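Local coordinates for aminofutalosine deaminase (Helicobacter pylori, PDB 7LKJ), which is a metal-dependent amidohydrolase that deaminates aminofutalosine and probably also converts adenosine to inosine, at residues F75-T80 / S324-G329; H79-F84 / G134-H139; V154-F159 / A190-A195; L166-A171 / K201-S206; L218-L223 / T271-N276. All blocks are in the same frame, centred on the assembly; numbering follows the deposited sequence.

Interaction 1. Residues F75-T80 / S324-G329; sequences FINAHT and SVATDG. With FE (Fe (III) ion), chain E.
The imidazole of H79 carries the carboxylate of D328 at its edge: D328 OD2 lies in the ring plane, 3.6 Å from H79 CD2, with the two planes turned 74° apart. Elsewhere in the chain, the rings of H81 and H221 also come up against this imidazole. The second flat group, the amide of N77, spends both ends on T327. N77 OD1 accepts the backbone N of T327 at 3.0 Å, only slightly tilted from the carbonyl plane, while N77 ND2 donates to T327 OG1; that bond is modelled very short, so its exact length is doubtful. Q125 takes another hydrogen bond from N77 ND2.

Between these two groups sits A326, whose CB packs 3.5 Å from H79 CB. The remaining bonds are weak: backbone D328 N to H79 O, and the hydroxyl T80 OG1 to D328 O. With chi1 at -161°, the H79 ring swings away from its own amide nitrogen and reaches the iron, NE2 standing 2.2 Å from the metal. D328 OD2 is modelled 3.0 Å from the same iron, while D328 OD1 is held on its anti side by G329 N at 2.7 Å.

This is where the amidohydrolase barrel closes, strand 69-81 meeting the end of strand 323-325. Hydrogen bonds of the N77 side-chain amide do much of the joining, and two iron-site residues from opposite ends of the barrel sequence are set side by side, the G329 N-H probably helping to fix the rotation of the carboxylate, whose other oxygen is turned to the metal.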
# COMPACT_ATOMS: atom_id res chain seq x y z
N PHE A 75 -9.95 14.71 -8.89
CA PHE A 75 -8.51 14.54 -8.83
C PHE A 75 -7.88 14.82 -10.19
O PHE A 75 -8.55 14.87 -11.23
CB PHE A 75 -8.15 13.13 -8.36
CG PHE A 75 -8.56 12.85 -6.95
CD1 PHE A 75 -8.16 13.69 -5.92
CD2 PHE A 75 -9.33 11.75 -6.64
CE1 PHE A 75 -8.53 13.43 -4.61
CE2 PHE A 75 -9.71 11.48 -5.34
CZ PHE A 75 -9.30 12.33 -4.32
N ILE A 76 -6.56 15.00 -10.18
CA ILE A 76 -5.78 15.20 -11.39
C ILE A 76 -4.62 14.22 -11.35
O ILE A 76 -3.77 14.29 -10.45
CB ILE A 76 -5.27 16.64 -11.52
CG1 ILE A 76 -6.44 17.61 -11.71
CG2 ILE A 76 -4.30 16.76 -12.69
CD1 ILE A 76 -6.80 18.38 -10.46
N ASN A 77 -4.58 13.30 -12.31
CA ASN A 77 -3.52 12.31 -12.43
C ASN A 77 -2.60 12.79 -13.55
O ASN A 77 -2.90 12.62 -14.73
CB ASN A 77 -4.11 10.93 -12.73
CG ASN A 77 -3.14 9.81 -12.46
OD1 ASN A 77 -1.97 10.04 -12.15
ND2 ASN A 77 -3.62 8.57 -12.59
N ALA A 78 -1.47 13.38 -13.17
CA ALA A 78 -0.66 14.10 -14.15
C ALA A 78 0.27 13.20 -14.95
O ALA A 78 0.84 13.67 -15.94
CB ALA A 78 0.15 15.19 -13.44
N HIS A 79 0.43 11.93 -14.57
CA HIS A 79 1.36 11.04 -15.25
C HIS A 79 0.80 9.63 -15.27
O HIS A 79 0.73 8.97 -14.23
CB HIS A 79 2.73 11.06 -14.58
CG HIS A 79 3.84 10.55 -15.45
ND1 HIS A 79 4.25 11.21 -16.59
CD2 HIS A 79 4.61 9.45 -15.36
CE1 HIS A 79 5.23 10.54 -17.16
NE2 HIS A 79 5.47 9.46 -16.43
N THR A 80 0.37 9.17 -16.45
CA THR A 80 -0.20 7.83 -16.60
C THR A 80 -0.09 7.42 -18.06
O THR A 80 -0.47 8.19 -18.96
CB THR A 80 -1.64 7.77 -16.13
OG1 THR A 80 -2.21 6.51 -16.52
CG2 THR A 80 -2.39 8.81 -16.80
N SER A 324 3.38 16.49 -6.97
CA SER A 324 2.07 15.91 -7.25
C SER A 324 2.26 14.40 -7.35
O SER A 324 3.33 13.92 -7.71
CB SER A 324 1.47 16.46 -8.55
OG SER A 324 1.39 17.87 -8.52
N VAL A 325 1.20 13.66 -7.03
CA VAL A 325 1.26 12.20 -7.02
C VAL A 325 0.48 11.68 -8.21
O VAL A 325 -0.64 12.13 -8.49
CB VAL A 325 0.75 11.62 -5.69
CG1 VAL A 325 1.44 12.29 -4.52
CG2 VAL A 325 -0.76 11.75 -5.56
N ALA A 326 1.11 10.77 -8.96
CA ALA A 326 0.52 10.20 -10.15
C ALA A 326 0.70 8.69 -10.12
O ALA A 326 1.64 8.17 -9.52
CB ALA A 326 1.13 10.78 -11.43
N THR A 327 -0.21 8.00 -10.79
CA THR A 327 -0.25 6.55 -10.78
C THR A 327 0.79 5.91 -11.69
O THR A 327 1.07 4.72 -11.53
CB THR A 327 -1.65 6.09 -11.18
OG1 THR A 327 -2.00 6.70 -12.42
CG2 THR A 327 -2.66 6.53 -10.13
N ASP A 328 1.35 6.66 -12.63
CA ASP A 328 2.18 6.14 -13.73
C ASP A 328 1.30 5.21 -14.57
O ASP A 328 0.09 5.42 -14.65
CB ASP A 328 3.45 5.51 -13.17
CG ASP A 328 4.58 5.46 -14.19
OD1 ASP A 328 4.51 4.63 -15.12
OD2 ASP A 328 5.54 6.25 -14.05
N GLY A 329 1.88 4.18 -15.19
CA GLY A 329 1.12 3.21 -15.94
C GLY A 329 1.20 1.86 -15.25
O GLY A 329 2.01 1.63 -14.36
FE FE E . 6.37 7.49 -16.61

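Interaction 2. Residues H79-F84 / G134-H139; sequences HTHFEF and GAISNH. With FE (Fe (III) ion), chain E.
I136 wedges its side chain against two iron-binding histidines, and this is the dense part of the contact. Its CB stands over the centre of the H81 ring, 3.9 Å from the centroid, a CH-pi contact in which the two side chains run alongside each other. The CG1 branch continues past H81 to the H79 ring, approaching H79 CE1 at 3.5 Å. I136 can serve both rings because its branches part at CB: CG1, beside the backbone N, goes to H79, while CB and CG2 stay against H81, CG2 near H81 CE1. H81 NE2 is bound to the iron at 2.6 Å. Beneath, the parallel strands are joined by I136 N to T80 O at 3.2 Å and by a weaker bond from T80 N to G134 O. On the face carrying T80 and A135, A135 CB meets the edge of the F82 ring, 3.8 Å from F82 CD2.

Beyond the strand ends the contact turns polar and opens toward solvent at H139. Here the buried carboxylate of E83 grips two successive backbone amides: N138 N reaches OE1 from above the carboxylate plane at 2.9 Å, and H139 N meets OE2 on its syn side at 3.2 Å. The N138 amide reaches back to E158 through ND2, and S137 OG bonds to E142.

H79 and H81, separated by a single residue at the C-terminal end of the first barrel strand, form the HxH metal-binding motif characteristic of amidohydrolases.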
# COMPACT_ATOMS: atom_id res chain seq x y z
N HIS A 79 0.43 11.93 -14.57
CA HIS A 79 1.36 11.04 -15.25
C HIS A 79 0.80 9.63 -15.27
O HIS A 79 0.73 8.97 -14.23
CB HIS A 79 2.73 11.06 -14.58
CG HIS A 79 3.84 10.55 -15.45
ND1 HIS A 79 4.25 11.21 -16.59
CD2 HIS A 79 4.61 9.45 -15.36
CE1 HIS A 79 5.23 10.54 -17.16
NE2 HIS A 79 5.47 9.46 -16.43
N THR A 80 0.37 9.17 -16.45
CA THR A 80 -0.20 7.83 -16.60
C THR A 80 -0.09 7.42 -18.06
O THR A 80 -0.47 8.19 -18.96
CB THR A 80 -1.64 7.77 -16.13
OG1 THR A 80 -2.21 6.51 -16.52
CG2 THR A 80 -2.39 8.81 -16.80
N HIS A 81 0.45 6.24 -18.30
CA HIS A 81 0.56 5.71 -19.65
C HIS A 81 -0.62 4.77 -19.87
O HIS A 81 -0.74 3.73 -19.20
CB HIS A 81 1.90 4.99 -19.84
CG HIS A 81 3.09 5.82 -19.44
ND1 HIS A 81 4.19 5.98 -20.25
CD2 HIS A 81 3.35 6.53 -18.32
CE1 HIS A 81 5.07 6.75 -19.65
NE2 HIS A 81 4.59 7.10 -18.47
N PHE A 82 -1.50 5.13 -20.81
CA PHE A 82 -2.66 4.32 -21.14
C PHE A 82 -2.41 3.35 -22.29
O PHE A 82 -3.24 2.46 -22.51
CB PHE A 82 -3.86 5.21 -21.50
CG PHE A 82 -4.51 5.88 -20.31
CD1 PHE A 82 -5.30 5.15 -19.44
CD2 PHE A 82 -4.34 7.23 -20.09
CE1 PHE A 82 -5.91 5.76 -18.36
CE2 PHE A 82 -4.95 7.85 -19.01
CZ PHE A 82 -5.73 7.11 -18.14
N GLU A 83 -1.29 3.49 -23.01
CA GLU A 83 -0.98 2.52 -24.05
C GLU A 83 -0.53 1.20 -23.45
O GLU A 83 -0.62 0.16 -24.12
CB GLU A 83 0.11 3.04 -24.98
CG GLU A 83 0.03 4.51 -25.32
CD GLU A 83 1.11 4.91 -26.31
OE1 GLU A 83 2.24 5.19 -25.87
OE2 GLU A 83 0.82 4.93 -27.52
N PHE A 84 -0.04 1.22 -22.22
CA PHE A 84 0.42 0.01 -21.55
C PHE A 84 -0.51 -0.34 -20.40
O PHE A 84 -0.11 -0.32 -19.23
CB PHE A 84 1.86 0.20 -21.06
N GLY A 134 -3.02 13.66 -17.20
CA GLY A 134 -1.94 13.91 -18.14
C GLY A 134 -1.34 12.65 -18.73
O GLY A 134 -0.43 12.06 -18.15
N ALA A 135 -1.86 12.23 -19.88
CA ALA A 135 -1.51 10.95 -20.48
C ALA A 135 -0.29 11.08 -21.38
O ALA A 135 -0.21 11.99 -22.22
CB ALA A 135 -2.69 10.40 -21.27
N ILE A 136 0.66 10.16 -21.22
CA ILE A 136 1.83 10.06 -22.08
C ILE A 136 1.53 9.07 -23.19
O ILE A 136 1.14 7.93 -22.93
CB ILE A 136 3.07 9.62 -21.27
CG1 ILE A 136 3.28 10.54 -20.06
CG2 ILE A 136 4.30 9.58 -22.16
CD1 ILE A 136 3.97 11.83 -20.39
N SER A 137 1.72 9.51 -24.44
CA SER A 137 1.44 8.67 -25.60
C SER A 137 2.59 8.74 -26.60
O SER A 137 3.20 9.80 -26.78
CB SER A 137 0.13 9.08 -26.28
OG SER A 137 -0.48 7.97 -26.91
N ASN A 138 2.86 7.62 -27.25
CA ASN A 138 3.86 7.54 -28.31
C ASN A 138 3.26 7.40 -29.70
O ASN A 138 3.85 7.88 -30.66
CB ASN A 138 4.82 6.36 -28.05
CG ASN A 138 5.51 6.46 -26.71
OD1 ASN A 138 4.96 6.07 -25.69
ND2 ASN A 138 6.73 6.99 -26.71
N HIS A 139 2.10 6.74 -29.82
CA HIS A 139 1.47 6.54 -31.12
C HIS A 139 0.02 7.02 -31.15
O HIS A 139 -0.69 6.75 -32.12
CB HIS A 139 1.52 5.05 -31.51
CG HIS A 139 2.86 4.42 -31.31
ND1 HIS A 139 4.01 4.91 -31.89
CD2 HIS A 139 3.23 3.32 -30.61
CE1 HIS A 139 5.03 4.15 -31.55
NE2 HIS A 139 4.59 3.18 -30.77
FE FE E . 6.37 7.49 -16.61

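Interaction 3. Residues V154-F159 / A190-A195; sequences VVFLEF and ALAVHA
Strands 152-159 and 187-193 are parallel neighbours in the wall of the TIM barrel, and they meet here through F156-A190, L157-L191, E158-A192 and F159-V193. L157 sits at the centre of the backbone pairing: its N donates to A190 O at 2.9 Å and its O accepts from A192 N at 2.6 Å. A weak bond from F159 N to A192 O follows, and another weak one joins H194 N to F159 O.

Side chains alternate between two faces. On the one with F156 and A190, A190 CB rests 3.4 Å above the plane of the F156 ring, shifted toward the rim, while L191 O lies at the ring's edge, 3.5 Å from F156 CD2. The opposite face pairs two leucines running side by side, L157 CB 3.6 Å from L191 CD2. Helices 166-173 and 175-180 lie between the strands in the chain, making this a beta-alpha-beta crossover, and F176 packs on both leucines and L179 on L157.

At the C-terminal end, the inward face becomes polar. E158 runs out extended beyond CG and brings OE2 to 3.1 Å from H194 CD2, carboxylate and imidazole inclined by 59°. Its other oxygen, OE1, accepts a hydrogen bond from N138 ND2, and H194 ND1 pairs with S198. The E158 side chain comes within about 6 Å of the iron and touches H221, one of the metal's ligands.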
# COMPACT_ATOMS: atom_id res chain seq x y z
N VAL A 154 -4.68 16.01 -21.15
CA VAL A 154 -3.48 16.74 -21.57
C VAL A 154 -2.56 15.69 -22.18
O VAL A 154 -1.77 15.04 -21.48
CB VAL A 154 -2.80 17.48 -20.41
CG1 VAL A 154 -1.55 18.19 -20.90
CG2 VAL A 154 -3.76 18.46 -19.77
N VAL A 155 -2.66 15.50 -23.49
CA VAL A 155 -1.88 14.47 -24.18
C VAL A 155 -0.45 14.97 -24.35
O VAL A 155 -0.21 16.01 -24.97
CB VAL A 155 -2.50 14.12 -25.54
CG1 VAL A 155 -1.55 13.25 -26.34
CG2 VAL A 155 -3.85 13.44 -25.35
N PHE A 156 0.50 14.22 -23.80
CA PHE A 156 1.91 14.45 -24.02
C PHE A 156 2.39 13.49 -25.10
O PHE A 156 2.37 12.27 -24.91
CB PHE A 156 2.72 14.25 -22.74
CG PHE A 156 2.53 15.34 -21.72
CD1 PHE A 156 1.44 15.35 -20.88
CD2 PHE A 156 3.46 16.36 -21.61
CE1 PHE A 156 1.27 16.35 -19.94
CE2 PHE A 156 3.30 17.37 -20.67
CZ PHE A 156 2.20 17.36 -19.84
N LEU A 157 2.82 14.04 -26.23
CA LEU A 157 3.40 13.21 -27.29
C LEU A 157 4.85 12.92 -26.93
O LEU A 157 5.68 13.84 -26.84
CB LEU A 157 3.30 13.91 -28.64
CG LEU A 157 3.85 13.10 -29.82
CD1 LEU A 157 3.11 11.78 -29.97
CD2 LEU A 157 3.79 13.91 -31.11
N GLU A 158 5.17 11.65 -26.72
CA GLU A 158 6.47 11.26 -26.18
C GLU A 158 7.44 10.99 -27.32
O GLU A 158 7.07 10.46 -28.37
CB GLU A 158 6.34 10.03 -25.29
CG GLU A 158 7.35 9.99 -24.15
CD GLU A 158 7.48 8.61 -23.54
OE1 GLU A 158 7.21 7.61 -24.25
OE2 GLU A 158 7.84 8.52 -22.35
N PHE A 159 8.71 11.34 -27.09
CA PHE A 159 9.76 11.18 -28.08
C PHE A 159 10.79 10.17 -27.59
O PHE A 159 11.27 10.27 -26.46
CB PHE A 159 10.44 12.52 -28.36
CG PHE A 159 11.42 12.47 -29.49
CD1 PHE A 159 12.77 12.27 -29.24
CD2 PHE A 159 11.00 12.60 -30.80
CE1 PHE A 159 13.67 12.21 -30.28
CE2 PHE A 159 11.90 12.54 -31.84
CZ PHE A 159 13.24 12.35 -31.58
N ALA A 190 0.31 18.33 -25.68
CA ALA A 190 1.61 18.63 -25.12
C ALA A 190 2.64 17.71 -25.77
O ALA A 190 2.32 16.89 -26.63
CB ALA A 190 1.61 18.50 -23.60
N LEU A 191 3.89 17.85 -25.34
CA LEU A 191 5.00 17.09 -25.91
C LEU A 191 5.90 16.61 -24.78
O LEU A 191 6.04 17.29 -23.75
CB LEU A 191 5.80 17.93 -26.91
CG LEU A 191 5.19 18.08 -28.30
CD1 LEU A 191 5.75 19.29 -29.01
CD2 LEU A 191 5.41 16.82 -29.12
N ALA A 192 6.50 15.45 -24.97
CA ALA A 192 7.30 14.81 -23.93
C ALA A 192 8.64 14.35 -24.48
O ALA A 192 8.72 13.85 -25.60
CB ALA A 192 6.55 13.62 -23.31
N VAL A 193 9.68 14.53 -23.67
CA VAL A 193 11.00 13.97 -23.91
C VAL A 193 11.19 12.83 -22.93
O VAL A 193 11.07 13.02 -21.71
CB VAL A 193 12.10 15.03 -23.75
CG1 VAL A 193 13.48 14.39 -23.82
CG2 VAL A 193 11.96 16.12 -24.81
N HIS A 194 11.48 11.63 -23.45
CA HIS A 194 11.45 10.42 -22.65
C HIS A 194 12.36 10.49 -21.43
O HIS A 194 11.88 10.62 -20.30
CB HIS A 194 11.84 9.21 -23.50
CG HIS A 194 11.65 7.89 -22.80
ND1 HIS A 194 12.67 7.27 -22.12
CD2 HIS A 194 10.57 7.09 -22.68
CE1 HIS A 194 12.23 6.13 -21.61
NE2 HIS A 194 10.95 6.01 -21.93
N ALA A 195 13.68 10.40 -21.63
CA ALA A 195 14.61 10.31 -20.51
C ALA A 195 15.97 10.81 -20.97
O ALA A 195 16.21 10.93 -22.18
CB ALA A 195 14.71 8.86 -19.99

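Interaction 4. Residues L166-A171 / K201-S206; sequences LEKLKA and KDMALS
L169 and M203 carry this helix-to-helix contact, and L169 is the side chain to follow. Its CB bond points from helix 166-173 toward helix 201-214. One atom on, CG stands 4.0 Å from S206 OG and a little farther from M203 SD. Both methyls reach the M203 sulfur, and each adds a second partner. CD1 takes the sulfur at 3.8 Å and the backbone O of M203 at 4.1 Å; CD2 touches the same sulfur at 3.7 Å and also S206 CB at 3.8 Å. Chi2, at -78°, puts the methionine sulfur there; the chain is bent, and it meets L169 at an oblique angle. No hydrogen bond spans the two segments; S206 OG, beside the leucine, has a weak bond to E173 in the later part of the first helix.

The segment axes stay 11.0 Å apart and run 25° from parallel, so the gap is bridged by side chains, chiefly L169 and M203, with S206 CB also in touch. Both helices belong to the outer layer of the barrel. L169 and M203 both rest on F159 of strand 152-159, which fills in beneath the pair, and Y164, in the loop before helix 166-173, also touches M203.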
# COMPACT_ATOMS: atom_id res chain seq x y z
N LEU A 166 17.05 13.14 -38.82
CA LEU A 166 16.03 14.16 -39.06
C LEU A 166 14.82 13.57 -39.77
O LEU A 166 13.81 14.26 -39.89
CB LEU A 166 16.56 15.40 -39.81
CG LEU A 166 16.67 15.86 -41.30
CD1 LEU A 166 17.17 17.36 -41.32
CD2 LEU A 166 17.19 14.91 -42.47
N GLU A 167 14.93 12.34 -40.28
CA GLU A 167 13.78 11.68 -40.89
C GLU A 167 12.71 11.41 -39.84
O GLU A 167 11.52 11.67 -40.06
CB GLU A 167 14.19 10.37 -41.56
CG GLU A 167 13.04 9.55 -42.16
CD GLU A 167 12.71 9.94 -43.59
OE1 GLU A 167 12.21 11.07 -43.78
OE2 GLU A 167 12.94 9.13 -44.51
N LYS A 168 13.11 10.87 -38.68
CA LYS A 168 12.16 10.68 -37.59
C LYS A 168 11.78 12.00 -36.93
O LYS A 168 10.71 12.08 -36.31
CB LYS A 168 12.73 9.75 -36.52
CG LYS A 168 13.36 8.46 -37.01
CD LYS A 168 13.38 7.43 -35.88
CE LYS A 168 14.20 7.92 -34.70
NZ LYS A 168 15.63 7.53 -34.79
N LEU A 169 12.63 13.02 -37.03
CA LEU A 169 12.30 14.31 -36.42
C LEU A 169 11.05 14.94 -37.04
O LEU A 169 10.26 15.56 -36.33
CB LEU A 169 13.49 15.27 -36.53
CG LEU A 169 13.70 16.13 -35.29
CD1 LEU A 169 13.30 15.39 -34.02
CD2 LEU A 169 15.14 16.62 -35.19
N LYS A 170 10.85 14.77 -38.35
CA LYS A 170 9.65 15.30 -38.98
C LYS A 170 8.52 14.27 -39.01
O LYS A 170 7.35 14.66 -39.23
CB LYS A 170 9.93 15.81 -40.39
CG LYS A 170 11.35 16.29 -40.60
CD LYS A 170 11.62 16.57 -42.07
CE LYS A 170 11.62 15.30 -42.87
NZ LYS A 170 12.62 14.32 -42.39
N ALA A 171 8.82 12.98 -38.82
CA ALA A 171 7.76 12.01 -38.59
C ALA A 171 7.17 12.16 -37.19
O ALA A 171 6.06 11.68 -36.94
CB ALA A 171 8.29 10.60 -38.79
N LYS A 201 20.71 14.76 -27.60
CA LYS A 201 20.56 16.16 -27.20
C LYS A 201 19.88 17.01 -28.27
O LYS A 201 18.98 17.80 -27.96
CB LYS A 201 21.92 16.76 -26.84
CG LYS A 201 21.82 18.24 -26.51
CD LYS A 201 22.94 18.71 -25.61
CE LYS A 201 22.72 20.15 -25.21
NZ LYS A 201 23.99 20.88 -25.02
N ASP A 202 20.29 16.85 -29.53
CA ASP A 202 19.74 17.70 -30.57
C ASP A 202 18.39 17.21 -31.09
O ASP A 202 17.76 17.91 -31.89
CB ASP A 202 20.72 17.84 -31.73
CG ASP A 202 21.94 18.66 -31.37
OD1 ASP A 202 21.76 19.85 -31.00
OD2 ASP A 202 23.06 18.13 -31.43
N MET A 203 17.94 16.04 -30.65
CA MET A 203 16.58 15.62 -30.91
C MET A 203 15.61 16.14 -29.87
O MET A 203 14.42 16.27 -30.16
CB MET A 203 16.50 14.09 -30.97
CG MET A 203 17.34 13.46 -32.07
SD MET A 203 16.59 13.61 -33.70
CE MET A 203 15.82 12.00 -33.88
N ALA A 204 16.09 16.45 -28.66
CA ALA A 204 15.27 17.05 -27.62
C ALA A 204 15.19 18.56 -27.75
O ALA A 204 14.15 19.15 -27.48
CB ALA A 204 15.80 16.68 -26.24
N LEU A 205 16.29 19.20 -28.16
CA LEU A 205 16.26 20.64 -28.40
C LEU A 205 15.28 21.00 -29.50
O LEU A 205 14.70 22.09 -29.49
CB LEU A 205 17.66 21.15 -28.74
CG LEU A 205 18.68 21.08 -27.60
CD1 LEU A 205 20.10 21.11 -28.14
CD2 LEU A 205 18.46 22.20 -26.60
N SER A 206 15.06 20.09 -30.46
CA SER A 206 14.04 20.31 -31.47
C SER A 206 12.64 20.07 -30.90
O SER A 206 11.72 20.84 -31.19
CB SER A 206 14.29 19.39 -32.67
OG SER A 206 13.61 19.87 -33.82

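Interaction 5. Residues L218-L223 / T271-N276; sequences LSTHFL and TLFVHN. With FE (Fe (III) ion), chain E.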
# COMPACT_ATOMS: atom_id res chain seq x y z
N LEU A 218 5.73 20.51 -21.41
CA LEU A 218 6.80 19.52 -21.51
C LEU A 218 6.78 18.65 -20.27
O LEU A 218 6.78 19.16 -19.15
CB LEU A 218 8.17 20.18 -21.67
CG LEU A 218 8.40 21.08 -22.89
CD1 LEU A 218 9.27 22.25 -22.50
CD2 LEU A 218 9.04 20.29 -24.01
N SER A 219 6.73 17.34 -20.46
CA SER A 219 6.95 16.39 -19.38
C SER A 219 8.15 15.53 -19.73
O SER A 219 8.44 15.29 -20.90
CB SER A 219 5.73 15.51 -19.12
OG SER A 219 5.87 14.26 -19.76
N THR A 220 8.86 15.07 -18.70
CA THR A 220 10.02 14.23 -18.92
C THR A 220 10.30 13.42 -17.67
O THR A 220 10.01 13.85 -16.55
CB THR A 220 11.25 15.07 -19.32
OG1 THR A 220 12.22 14.23 -19.95
CG2 THR A 220 11.88 15.75 -18.11
N HIS A 221 10.84 12.22 -17.88
CA HIS A 221 11.30 11.37 -16.79
C HIS A 221 12.76 11.73 -16.50
O HIS A 221 13.60 11.67 -17.40
CB HIS A 221 11.17 9.89 -17.14
CG HIS A 221 9.81 9.51 -17.65
ND1 HIS A 221 9.32 9.93 -18.87
CD2 HIS A 221 8.85 8.73 -17.10
CE1 HIS A 221 8.11 9.43 -19.05
NE2 HIS A 221 7.80 8.70 -17.99
N PHE A 222 13.05 12.09 -15.25
CA PHE A 222 14.37 12.58 -14.88
C PHE A 222 14.90 11.81 -13.68
O PHE A 222 14.19 11.64 -12.69
CB PHE A 222 14.33 14.08 -14.58
CG PHE A 222 15.68 14.68 -14.30
CD1 PHE A 222 16.65 14.70 -15.29
CD2 PHE A 222 15.97 15.23 -13.07
CE1 PHE A 222 17.90 15.25 -15.04
CE2 PHE A 222 17.21 15.78 -12.81
CZ PHE A 222 18.18 15.79 -13.80
N LEU A 223 16.16 11.38 -13.78
CA LEU A 223 16.88 10.60 -12.77
C LEU A 223 15.98 9.71 -11.93
O LEU A 223 15.86 9.91 -10.71
CB LEU A 223 17.70 11.55 -11.88
CG LEU A 223 18.75 12.35 -12.64
CD1 LEU A 223 19.54 13.25 -11.69
CD2 LEU A 223 19.69 11.43 -13.41
N THR A 271 7.85 22.69 -17.58
CA THR A 271 8.27 21.29 -17.68
C THR A 271 7.86 20.50 -16.45
O THR A 271 8.13 20.92 -15.31
CB THR A 271 9.78 21.17 -17.89
OG1 THR A 271 10.18 21.96 -19.01
CG2 THR A 271 10.16 19.72 -18.15
N LEU A 272 7.22 19.35 -16.67
CA LEU A 272 6.89 18.41 -15.61
C LEU A 272 8.04 17.42 -15.46
O LEU A 272 8.35 16.68 -16.41
CB LEU A 272 5.58 17.69 -15.91
CG LEU A 272 4.26 18.36 -15.51
CD1 LEU A 272 3.99 19.59 -16.36
CD2 LEU A 272 3.12 17.36 -15.63
N PHE A 273 8.65 17.39 -14.28
CA PHE A 273 9.77 16.49 -14.00
C PHE A 273 9.26 15.33 -13.15
O PHE A 273 8.93 15.51 -11.98
CB PHE A 273 10.91 17.24 -13.30
CG PHE A 273 11.80 18.00 -14.24
CD1 PHE A 273 11.51 19.30 -14.61
CD2 PHE A 273 12.94 17.40 -14.77
CE1 PHE A 273 12.33 20.00 -15.47
CE2 PHE A 273 13.76 18.10 -15.64
CZ PHE A 273 13.46 19.40 -15.99
N VAL A 274 9.21 14.14 -13.74
CA VAL A 274 8.65 12.97 -13.09
C VAL A 274 9.75 12.22 -12.35
O VAL A 274 10.92 12.24 -12.74
CB VAL A 274 7.95 12.06 -14.12
CG1 VAL A 274 7.08 11.02 -13.43
CG2 VAL A 274 7.11 12.90 -15.08
N HIS A 275 9.36 11.60 -11.23
CA HIS A 275 10.20 10.71 -10.42
C HIS A 275 11.24 11.49 -9.61
O HIS A 275 10.97 11.88 -8.47
CB HIS A 275 10.88 9.66 -11.30
CG HIS A 275 9.92 8.79 -12.06
ND1 HIS A 275 8.95 8.03 -11.44
CD2 HIS A 275 9.77 8.58 -13.39
CE1 HIS A 275 8.25 7.38 -12.35
NE2 HIS A 275 8.73 7.70 -13.55
N ASN A 276 12.41 11.73 -10.20
CA ASN A 276 13.48 12.53 -9.58
C ASN A 276 13.86 12.04 -8.18
O ASN A 276 14.24 12.84 -7.32
CB ASN A 276 13.09 14.01 -9.51
CG ASN A 276 12.33 14.48 -10.73
OD1 ASN A 276 12.92 14.89 -11.73
ND2 ASN A 276 11.00 14.46 -10.64
FE FE E . 6.37 7.49 -16.61
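F222 and F273 pack against each other where adjacent parallel strands 218-222 and 271-275 of the amidohydrolase TIM barrel run side by side. Backbone hydrogen bonds alternate between them. T220 N lies nearly on the line of the L272 C=O bond, 2.8 Å from L272 O, with a somewhat bent N-H; V274 N lies likewise 2.9 Å from T220 O, its N-H straight. F222 N to V274 O is longer at 3.3 Å, and N276 N to F222 O is weak. T220 OG1 bonds to V193 O on the next strand.

Aromatic contacts lie on the side facing helix 281-291. The edge of F273 is turned toward the face of F222 in an offset edge-to-face pair, planes at 83°, with F273 CD2 3.6 Å from F222 CB. T220 CG2 sits off-centre against the F273 ring, and N276 OD1 lies at the F222 edge, 3.3 Å from F222 CD2.

Metal chemistry occupies the inner side. H221, with CG beside its backbone N (chi1 -51°), directs NE2 to the iron, and V274, its partner across the strands, points to the same face. H275 comes alongside rim to rim; its NE2 stops 3.7 Å from H221 CD2.

How the interactions relate
Interactions 1, 2, 3 and 5 are buried in one barrel wall, whereas interaction 4 is a partly buried contact in the outer helical layer, its centre about 25 Å from the chain centre. Interactions 1 and 2 share H79 and T80 on strand 69-81, and with interaction 5 they converge on the iron. Interaction 3 brings no iron ligand but links interactions 2 and 5, N138 to E158 on one side and V193 to T220 on the other. Through F159 it also touches interaction 4. Chemistry follows place: side-chain amide hydrogen bonds at the barrel closure, backbone pairing in interactions 2, 3 and 5, iron ligands in 1, 2 and 5, and apolar and sulfur contacts outside.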